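Pyridoxamine 5-phosphate-dependent dehydrase (PDB 3B8X) removes the C3' hydroxyl group from GDP-4-keto-6-deoxy-D-mannose by a combined transamination and deoxygenation, a step in making the O-antigen sugar L-colitose. Local coordinates at residues 103-108 with 351-356; 130-135 with 154-159. The protein carries 1 engineered substitution. All blocks are in the same frame, centred on the assembly; numbering follows the deposited sequence.

Contact 1: 103-108 with 351-356; sequences RVKFVD and DYTVHN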
ATOM      1  N   ARG B 103      12.307   6.542 -17.478  1.00 20.67           N
ATOM      2  CA  ARG B 103      11.880   7.021 -18.791  1.00 13.74           C
ATOM      3  C   ARG B 103      11.119   5.828 -19.365  1.00  9.27           C
ATOM      4  O   ARG B 103      11.716   4.786 -19.575  1.00 15.64           O
ATOM      5  CB  ARG B 103      13.119   7.311 -19.659  1.00 17.21           C
ATOM      6  CG  ARG B 103      12.830   7.733 -21.100  1.00 34.94           C
ATOM      7  CD  ARG B 103      11.762   8.823 -21.156  1.00 99.89           C
ATOM      8  NE  ARG B 103      11.657   9.493 -22.454  1.00 33.03           N
ATOM      9  CZ  ARG B 103      12.677  10.054 -23.088  1.00 99.89           C
ATOM     10  NH1 ARG B 103      13.894  10.004 -22.559  1.00 99.89           N
ATOM     11  NH2 ARG B 103      12.480  10.659 -24.252  1.00 99.89           N
ATOM     12  N   VAL B 104       9.806   5.971 -19.548  1.00 12.12           N
ATOM     13  CA  VAL B 104       8.994   4.872 -20.058  1.00 17.37           C
ATOM     14  C   VAL B 104       8.898   4.901 -21.581  1.00 14.28           C
ATOM     15  O   VAL B 104       8.535   5.946 -22.122  1.00 15.03           O
ATOM     16  CB  VAL B 104       7.548   4.945 -19.488  1.00  9.35           C
ATOM     17  CG1 VAL B 104       6.690   3.740 -19.960  1.00 13.75           C
ATOM     18  CG2 VAL B 104       7.592   5.002 -17.931  1.00 14.12           C
ATOM     19  N   LYS B 105       9.182   3.767 -22.238  1.00 12.97           N
ATOM     20  CA  LYS B 105       9.055   3.612 -23.687  1.00 23.37           C
ATOM     21  C   LYS B 105       7.907   2.691 -24.053  1.00 11.04           C
ATOM     22  O   LYS B 105       7.984   1.461 -23.875  1.00 19.13           O
ATOM     23  CB  LYS B 105      10.303   3.019 -24.307  1.00 21.87           C
ATOM     24  CG  LYS B 105      10.331   3.227 -25.845  1.00 19.62           C
ATOM     25  CD  LYS B 105      11.610   2.624 -26.493  1.00 44.71           C
ATOM     26  CE  LYS B 105      12.707   3.667 -26.862  1.00 42.66           C
ATOM     27  NZ  LYS B 105      14.098   3.079 -27.153  1.00 36.60           N
ATOM     28  N   PHE B 106       6.864   3.273 -24.620  1.00 11.24           N
ATOM     29  CA  PHE B 106       5.710   2.472 -24.970  1.00 17.45           C
ATOM     30  C   PHE B 106       5.845   1.774 -26.300  1.00 21.25           C
ATOM     31  O   PHE B 106       6.297   2.357 -27.273  1.00 19.50           O
ATOM     32  CB  PHE B 106       4.436   3.301 -24.954  1.00 12.30           C
ATOM     33  CG  PHE B 106       4.028   3.753 -23.584  1.00 27.28           C
ATOM     34  CD1 PHE B 106       4.457   4.974 -23.083  1.00  4.64           C
ATOM     35  CD2 PHE B 106       3.195   2.968 -22.797  1.00 14.45           C
ATOM     36  CE1 PHE B 106       4.107   5.382 -21.786  1.00 21.09           C
ATOM     37  CE2 PHE B 106       2.758   3.419 -21.535  1.00 14.63           C
ATOM     38  CZ  PHE B 106       3.239   4.624 -21.033  1.00 30.06           C
ATOM     39  N   VAL B 107       5.386   0.532 -26.326  1.00 13.41           N
ATOM     40  CA  VAL B 107       5.386  -0.281 -27.541  1.00 34.33           C
ATOM     41  C   VAL B 107       4.003  -0.902 -27.769  1.00 20.76           C
ATOM     42  O   VAL B 107       3.366  -1.318 -26.809  1.00 25.56           O
ATOM     43  CB  VAL B 107       6.397  -1.403 -27.399  1.00 23.46           C
ATOM     44  CG1 VAL B 107       6.384  -2.317 -28.617  1.00 11.79           C
ATOM     45  CG2 VAL B 107       7.792  -0.809 -27.195  1.00 25.95           C
ATOM     46  N   ASP B 108       3.548  -0.936 -29.023  1.00 16.64           N
ATOM     47  CA  ASP B 108       2.254  -1.521 -29.406  1.00 15.06           C
ATOM     48  C   ASP B 108       2.185  -3.001 -29.077  1.00 14.44           C
ATOM     49  O   ASP B 108       3.176  -3.732 -28.944  1.00 13.92           O
ATOM     50  CB  ASP B 108       2.055  -1.440 -30.934  1.00 11.23           C
ATOM     51  CG  ASP B 108       0.595  -1.196 -31.358  1.00 16.00           C
ATOM     52  OD1 ASP B 108      -0.319  -1.103 -30.508  1.00 10.17           O
ATOM     53  OD2 ASP B 108       0.338  -1.078 -32.577  1.00 16.87           O
ATOM     54  N   ASP B 351       7.677  10.832 -17.937  1.00 19.51           N
ATOM     55  CA  ASP B 351       8.771  11.130 -18.833  1.00 16.89           C
ATOM     56  C   ASP B 351       8.695   9.896 -19.746  1.00  8.59           C
ATOM     57  O   ASP B 351       9.157   8.829 -19.387  1.00 32.92           O
ATOM     58  CB  ASP B 351      10.088  11.132 -18.046  1.00 27.88           C
ATOM     59  CG  ASP B 351      11.303  11.043 -18.949  1.00 88.43           C
ATOM     60  OD1 ASP B 351      11.158  11.394 -20.132  1.00 44.17           O
ATOM     61  OD2 ASP B 351      12.393  10.621 -18.501  1.00 70.86           O
ATOM     62  N   TYR B 352       8.050  10.006 -20.894  1.00 14.03           N
ATOM     63  CA  TYR B 352       7.913   8.820 -21.725  1.00 33.43           C
ATOM     64  C   TYR B 352       7.985   9.150 -23.188  1.00 33.11           C
ATOM     65  O   TYR B 352       7.872  10.303 -23.593  1.00 31.84           O
ATOM     66  CB  TYR B 352       6.532   8.204 -21.523  1.00 21.84           C
ATOM     67  CG  TYR B 352       5.413   9.033 -22.129  1.00 17.19           C
ATOM     68  CD1 TYR B 352       4.736   8.618 -23.274  1.00 28.59           C
ATOM     69  CD2 TYR B 352       5.000  10.209 -21.517  1.00 12.30           C
ATOM     70  CE1 TYR B 352       3.683   9.374 -23.804  1.00 19.38           C
ATOM     71  CE2 TYR B 352       3.956  10.988 -22.032  1.00 13.81           C
ATOM     72  CZ  TYR B 352       3.312  10.565 -23.182  1.00 21.12           C
ATOM     73  OH  TYR B 352       2.307  11.364 -23.680  1.00 26.56           O
ATOM     74  N   THR B 353       8.056   8.093 -23.980  1.00 25.59           N
ATOM     75  CA  THR B 353       8.067   8.220 -25.426  1.00 12.88           C
ATOM     76  C   THR B 353       7.252   7.059 -25.979  1.00 32.79           C
ATOM     77  O   THR B 353       6.972   6.087 -25.286  1.00 17.15           O
ATOM     78  CB  THR B 353       9.518   8.073 -25.987  1.00  8.87           C
ATOM     79  OG1 THR B 353       9.537   8.374 -27.386  1.00 99.89           O
ATOM     80  CG2 THR B 353      10.012   6.666 -25.799  1.00 21.12           C
ATOM     81  N   VAL B 354       6.891   7.160 -27.247  1.00 34.57           N
ATOM     82  CA  VAL B 354       6.218   6.065 -27.902  1.00 15.12           C
ATOM     83  C   VAL B 354       7.043   5.521 -29.044  1.00 23.79           C
ATOM     84  O   VAL B 354       7.443   6.256 -29.941  1.00 36.19           O
ATOM     85  CB  VAL B 354       4.903   6.462 -28.504  1.00 21.60           C
ATOM     86  CG1 VAL B 354       4.414   5.287 -29.304  1.00 23.23           C
ATOM     87  CG2 VAL B 354       3.913   6.786 -27.432  1.00 24.97           C
ATOM     88  N   HIS B 355       7.247   4.216 -29.055  1.00 24.60           N
ATOM     89  CA  HIS B 355       7.954   3.624 -30.165  1.00 20.24           C
ATOM     90  C   HIS B 355       7.028   3.487 -31.356  1.00 19.05           C
ATOM     91  O   HIS B 355       6.010   2.810 -31.275  1.00 18.96           O
ATOM     92  CB  HIS B 355       8.400   2.216 -29.856  1.00 15.64           C
ATOM     93  CG  HIS B 355       8.979   1.513 -31.044  1.00 40.98           C
ATOM     94  ND1 HIS B 355      10.082   1.996 -31.713  1.00 22.76           N
ATOM     95  CD2 HIS B 355       8.615   0.376 -31.685  1.00 27.59           C
ATOM     96  CE1 HIS B 355      10.387   1.179 -32.703  1.00 18.43           C
ATOM     97  NE2 HIS B 355       9.512   0.188 -32.708  1.00 31.07           N
ATOM     98  N   ASN B 356       7.435   4.082 -32.470  1.00 23.44           N
ATOM     99  CA  ASN B 356       6.740   3.948 -33.733  1.00 26.16           C
ATOM    100  C   ASN B 356       5.341   4.451 -33.568  1.00 20.86           C
ATOM    101  O   ASN B 356       5.091   5.654 -33.563  1.00 21.33           O
ATOM    102  CB  ASN B 356       6.742   2.465 -34.110  1.00 41.83           C
ATOM    103  CG  ASN B 356       6.074   2.204 -35.422  1.00 63.51           C
ATOM    104  OD1 ASN B 356       5.976   3.080 -36.277  1.00 26.93           O
ATOM    105  ND2 ASN B 356       5.621   0.977 -35.600  1.00 35.28           N
TER
HETATM  106  O   HOH W   1      15.065  10.809 -19.570  1.00 32.21           O
HETATM  107  O   HOH W   2       5.505   0.315 -30.998  1.00 19.36           O
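Phe106 meets Tyr352 on one face of a parallel strand pair, at the edge of the mixed sheet of this PLP-dependent aminotransferase fold. Strand 351-354 is an outermost strand of the sheet within this chain and lies beside 103-107. The two rings stand almost perpendicular, planes 87° apart. CE1 of Phe106 comes to 3.6 Å from CD1 of Tyr352. Val104 is on the same face. Its CG1 sits 3.6 Å above the plane of the Phe106 ring, toward the rim, and its CB packs on CB of Tyr352. Tyr94 and Leu341 also touch Phe106.

On the other face Lys105 and Thr353 run side by side. The Thr353 methyl CG2 lies between its backbone N and carbonyl carbon, and this turns it onto CG of Lys105 at 3.5 Å, a tight fit. The Lys105 amine goes on to a salt bridge with Glu82.

Four backbone hydrogen bonds join the two segments. The one from Phe106 N to Thr353 O is 2.9 Å long and nearly straight, at 175°. The last, from His355 N to Phe106 O, is 2.7 Å.

At the polar edge Asp351 OD1 is modelled over one face of the Arg103 guanidinium. No N-H points at it, so the salt bridge is one of charge, and the place of OD1 is doubtful. A water donates to Asp351 OD2 at 2.9 Å and accepts a weak bond from Arg103 NH1.

Contact 2: 130-135 with 154-159; sequences KAILTV and RDIILL
Ile132 and Ile156 interlock most tightly. The methyl CG2 of Ile156 presses against CG1 of Ile132 at 3.3 Å and also rests on CA of Ala131. In Ile156 CG1 stands anti to the carbonyl carbon (chi1 -62°), which leaves CG2 anti to the backbone N and turned onto Ile132. Further along the same face, CD1 of Leu158 packs against CG2 of Thr134 at 3.5 Å, a close fit, with CB of Ile132 farther off at 4.5 Å. Helix 144-151 covers this face, with Phe144 on both Leu158 and Thr134.

The pair is the two parallel strands of a beta-alpha-beta unit, and that helix lies in the crossover between them. On the reverse face the small Ala131 sits beside Ile157, CB to CB at 4.2 Å. Next to them Leu133 leans its CD1 onto CB of Leu159, 3.6 Å away. Met65 of helix 58-68 touches both leucines.

Backbone bonds alternate along the pair, starting with Ile157 N to Lys130 O. Leu159 O is gripped twice by Thr134, from opposite faces of its carbonyl plane. Thr134 N and Thr134 OG1 each donate to Leu159 O at 3.0 Å. At the other end one water donates to Lys130 O and Asp155 O.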
ATOM      1  N   LYS B 130      17.198  -0.238 -20.545  1.00 18.53           N
ATOM      2  CA  LYS B 130      17.688  -0.816 -19.295  1.00  4.60           C
ATOM      3  C   LYS B 130      16.818  -1.989 -18.796  1.00  8.21           C
ATOM      4  O   LYS B 130      17.307  -2.909 -18.113  1.00 18.60           O
ATOM      5  CB  LYS B 130      17.673   0.254 -18.194  1.00  6.91           C
ATOM      6  CG  LYS B 130      18.707   1.322 -18.357  1.00 15.39           C
ATOM      7  CD  LYS B 130      20.105   0.710 -18.442  1.00 31.87           C
ATOM      8  CE  LYS B 130      21.152   1.710 -18.918  1.00 99.89           C
ATOM      9  NZ  LYS B 130      22.482   1.477 -18.269  1.00 99.89           N
ATOM     10  N   ALA B 131      15.538  -1.968 -19.150  1.00 19.54           N
ATOM     11  CA  ALA B 131      14.626  -2.998 -18.692  1.00 26.57           C
ATOM     12  C   ALA B 131      13.445  -3.193 -19.632  1.00 15.50           C
ATOM     13  O   ALA B 131      13.079  -2.312 -20.399  1.00 16.91           O
ATOM     14  CB  ALA B 131      14.098  -2.592 -17.307  1.00  7.89           C
ATOM     15  N   ILE B 132      12.800  -4.326 -19.489  1.00 13.82           N
ATOM     16  CA  ILE B 132      11.609  -4.607 -20.262  1.00 18.98           C
ATOM     17  C   ILE B 132      10.594  -5.162 -19.260  1.00 10.55           C
ATOM     18  O   ILE B 132      10.777  -6.239 -18.700  1.00 12.49           O
ATOM     19  CB  ILE B 132      11.868  -5.679 -21.339  1.00 49.17           C
ATOM     20  CG1 ILE B 132      13.137  -5.358 -22.129  1.00 67.48           C
ATOM     21  CG2 ILE B 132      10.652  -5.818 -22.285  1.00 13.07           C
ATOM     22  CD1 ILE B 132      13.016  -5.703 -23.597  1.00 14.48           C
ATOM     23  N   LEU B 133       9.537  -4.399 -19.031  1.00 11.08           N
ATOM     24  CA  LEU B 133       8.471  -4.827 -18.123  1.00 12.53           C
ATOM     25  C   LEU B 133       7.351  -5.471 -18.975  1.00 18.55           C
ATOM     26  O   LEU B 133       6.490  -4.803 -19.542  1.00  9.56           O
ATOM     27  CB  LEU B 133       7.929  -3.645 -17.314  1.00 16.89           C
ATOM     28  CG  LEU B 133       6.698  -3.983 -16.470  1.00 19.27           C
ATOM     29  CD1 LEU B 133       6.984  -5.182 -15.554  1.00  9.24           C
ATOM     30  CD2 LEU B 133       6.211  -2.808 -15.672  1.00 17.13           C
ATOM     31  N   THR B 134       7.433  -6.785 -19.104  1.00  7.80           N
ATOM     32  CA  THR B 134       6.486  -7.563 -19.876  1.00 13.20           C
ATOM     33  C   THR B 134       5.244  -7.680 -19.020  1.00 20.79           C
ATOM     34  O   THR B 134       5.301  -7.525 -17.801  1.00 13.13           O
ATOM     35  CB  THR B 134       7.020  -9.003 -20.253  1.00 12.24           C
ATOM     36  OG1 THR B 134       7.260  -9.847 -19.095  1.00 15.32           O
ATOM     37  CG2 THR B 134       8.294  -8.889 -21.091  1.00 10.72           C
ATOM     38  N   VAL B 135       4.121  -7.911 -19.672  1.00 11.52           N
ATOM     39  CA  VAL B 135       2.857  -8.094 -18.969  1.00  4.99           C
ATOM     40  C   VAL B 135       2.147  -9.222 -19.713  1.00  8.33           C
ATOM     41  O   VAL B 135       1.990  -9.133 -20.924  1.00 17.44           O
ATOM     42  CB  VAL B 135       1.960  -6.842 -19.092  1.00 14.76           C
ATOM     43  CG1 VAL B 135       0.569  -7.113 -18.476  1.00 18.44           C
ATOM     44  CG2 VAL B 135       2.633  -5.624 -18.455  1.00  9.87           C
ATOM     45  N   ARG B 154      22.304  -9.043 -23.523  1.00 72.40           N
ATOM     46  CA  ARG B 154      22.621  -7.653 -23.295  1.00 29.19           C
ATOM     47  C   ARG B 154      22.163  -7.352 -21.866  1.00 31.74           C
ATOM     48  O   ARG B 154      21.446  -8.157 -21.251  1.00 58.31           O
ATOM     49  CB  ARG B 154      21.889  -6.793 -24.300  1.00 29.65           C
ATOM     50  CG  ARG B 154      22.179  -7.251 -25.701  1.00 22.38           C
ATOM     51  CD  ARG B 154      21.995  -6.110 -26.655  1.00 99.89           C
ATOM     52  NE  ARG B 154      20.724  -6.206 -27.357  1.00 99.89           N
ATOM     53  CZ  ARG B 154      20.128  -5.178 -27.943  1.00 99.89           C
ATOM     54  NH1 ARG B 154      20.695  -3.978 -27.913  1.00 55.15           N
ATOM     55  NH2 ARG B 154      18.971  -5.360 -28.567  1.00 99.89           N
ATOM     56  N   ASP B 155      22.626  -6.225 -21.334  1.00 51.72           N
ATOM     57  CA  ASP B 155      22.314  -5.823 -19.962  1.00 99.89           C
ATOM     58  C   ASP B 155      20.934  -5.157 -19.854  1.00 16.96           C
ATOM     59  O   ASP B 155      20.813  -3.942 -19.659  1.00 33.47           O
ATOM     60  CB  ASP B 155      23.438  -4.931 -19.399  1.00 31.37           C
ATOM     61  CG  ASP B 155      23.481  -4.915 -17.866  1.00 99.89           C
ATOM     62  OD1 ASP B 155      22.867  -5.803 -17.232  1.00 49.13           O
ATOM     63  OD2 ASP B 155      24.132  -4.013 -17.287  1.00 99.89           O
ATOM     64  N   ILE B 156      19.881  -5.956 -20.037  1.00 18.25           N
ATOM     65  CA  ILE B 156      18.500  -5.451 -19.973  1.00 18.73           C
ATOM     66  C   ILE B 156      17.735  -6.333 -19.009  1.00 19.78           C
ATOM     67  O   ILE B 156      17.646  -7.539 -19.203  1.00 27.89           O
ATOM     68  CB  ILE B 156      17.776  -5.565 -21.325  1.00 23.57           C
ATOM     69  CG1 ILE B 156      18.487  -4.710 -22.383  1.00 35.30           C
ATOM     70  CG2 ILE B 156      16.318  -5.120 -21.162  1.00 14.70           C
ATOM     71  CD1 ILE B 156      18.434  -5.323 -23.792  1.00 19.47           C
ATOM     72  N   ILE B 157      17.216  -5.748 -17.946  1.00 19.15           N
ATOM     73  CA  ILE B 157      16.499  -6.562 -16.986  1.00 20.22           C
ATOM     74  C   ILE B 157      15.109  -6.900 -17.541  1.00  6.33           C
ATOM     75  O   ILE B 157      14.409  -6.030 -18.119  1.00 18.91           O
ATOM     76  CB  ILE B 157      16.275  -5.791 -15.685  1.00 11.05           C
ATOM     77  CG1 ILE B 157      17.590  -5.461 -14.999  1.00 15.63           C
ATOM     78  CG2 ILE B 157      15.352  -6.588 -14.770  1.00 18.29           C
ATOM     79  CD1 ILE B 157      17.594  -4.081 -14.350  1.00 52.06           C
ATOM     80  N   LEU B 158      14.680  -8.130 -17.266  1.00 12.69           N
ATOM     81  CA  LEU B 158      13.344  -8.565 -17.653  1.00 11.71           C
ATOM     82  C   LEU B 158      12.501  -8.694 -16.388  1.00  6.55           C
ATOM     83  O   LEU B 158      12.902  -9.401 -15.413  1.00 12.02           O
ATOM     84  CB  LEU B 158      13.421  -9.944 -18.325  1.00 19.50           C
ATOM     85  CG  LEU B 158      12.105 -10.622 -18.670  1.00 18.25           C
ATOM     86  CD1 LEU B 158      11.340  -9.832 -19.732  1.00 15.52           C
ATOM     87  CD2 LEU B 158      12.313 -12.044 -19.073  1.00 15.11           C
ATOM     88  N   LEU B 159      11.331  -8.033 -16.426  1.00 10.85           N
ATOM     89  CA  LEU B 159      10.390  -8.113 -15.295  1.00 12.28           C
ATOM     90  C   LEU B 159       9.096  -8.627 -15.859  1.00 45.13           C
ATOM     91  O   LEU B 159       8.863  -8.391 -17.014  1.00  7.48           O
ATOM     92  CB  LEU B 159      10.101  -6.721 -14.790  1.00  5.73           C
ATOM     93  CG  LEU B 159      11.414  -6.155 -14.230  1.00 12.55           C
ATOM     94  CD1 LEU B 159      11.253  -4.684 -13.905  1.00 26.34           C
ATOM     95  CD2 LEU B 159      11.895  -6.999 -13.050  1.00  9.17           C
TER
HETATM   96  O   HOH W   3      19.728  -3.034 -17.061  1.00 23.94           O

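Overall arrangement
Both contacts join neighbouring parallel strands of the same mixed sheet. Strand 82-86 lies between strands 103-107 and 129-135 and bonds to both, so it links the two pairs. Their centres are 14 Å apart and they do not touch. Contact 1 is at the sheet edge and partly buried. It combines aromatic packing with a charged pair and joins segments 243 residues apart in sequence. Contact 2 is deeper and mostly buried. Its side-chain packing is mainly aliphatic, and it joins segments only 19 residues apart. Along the chain it is nested inside the loop that contact 1 closes. Water bridges both pairs near their ends.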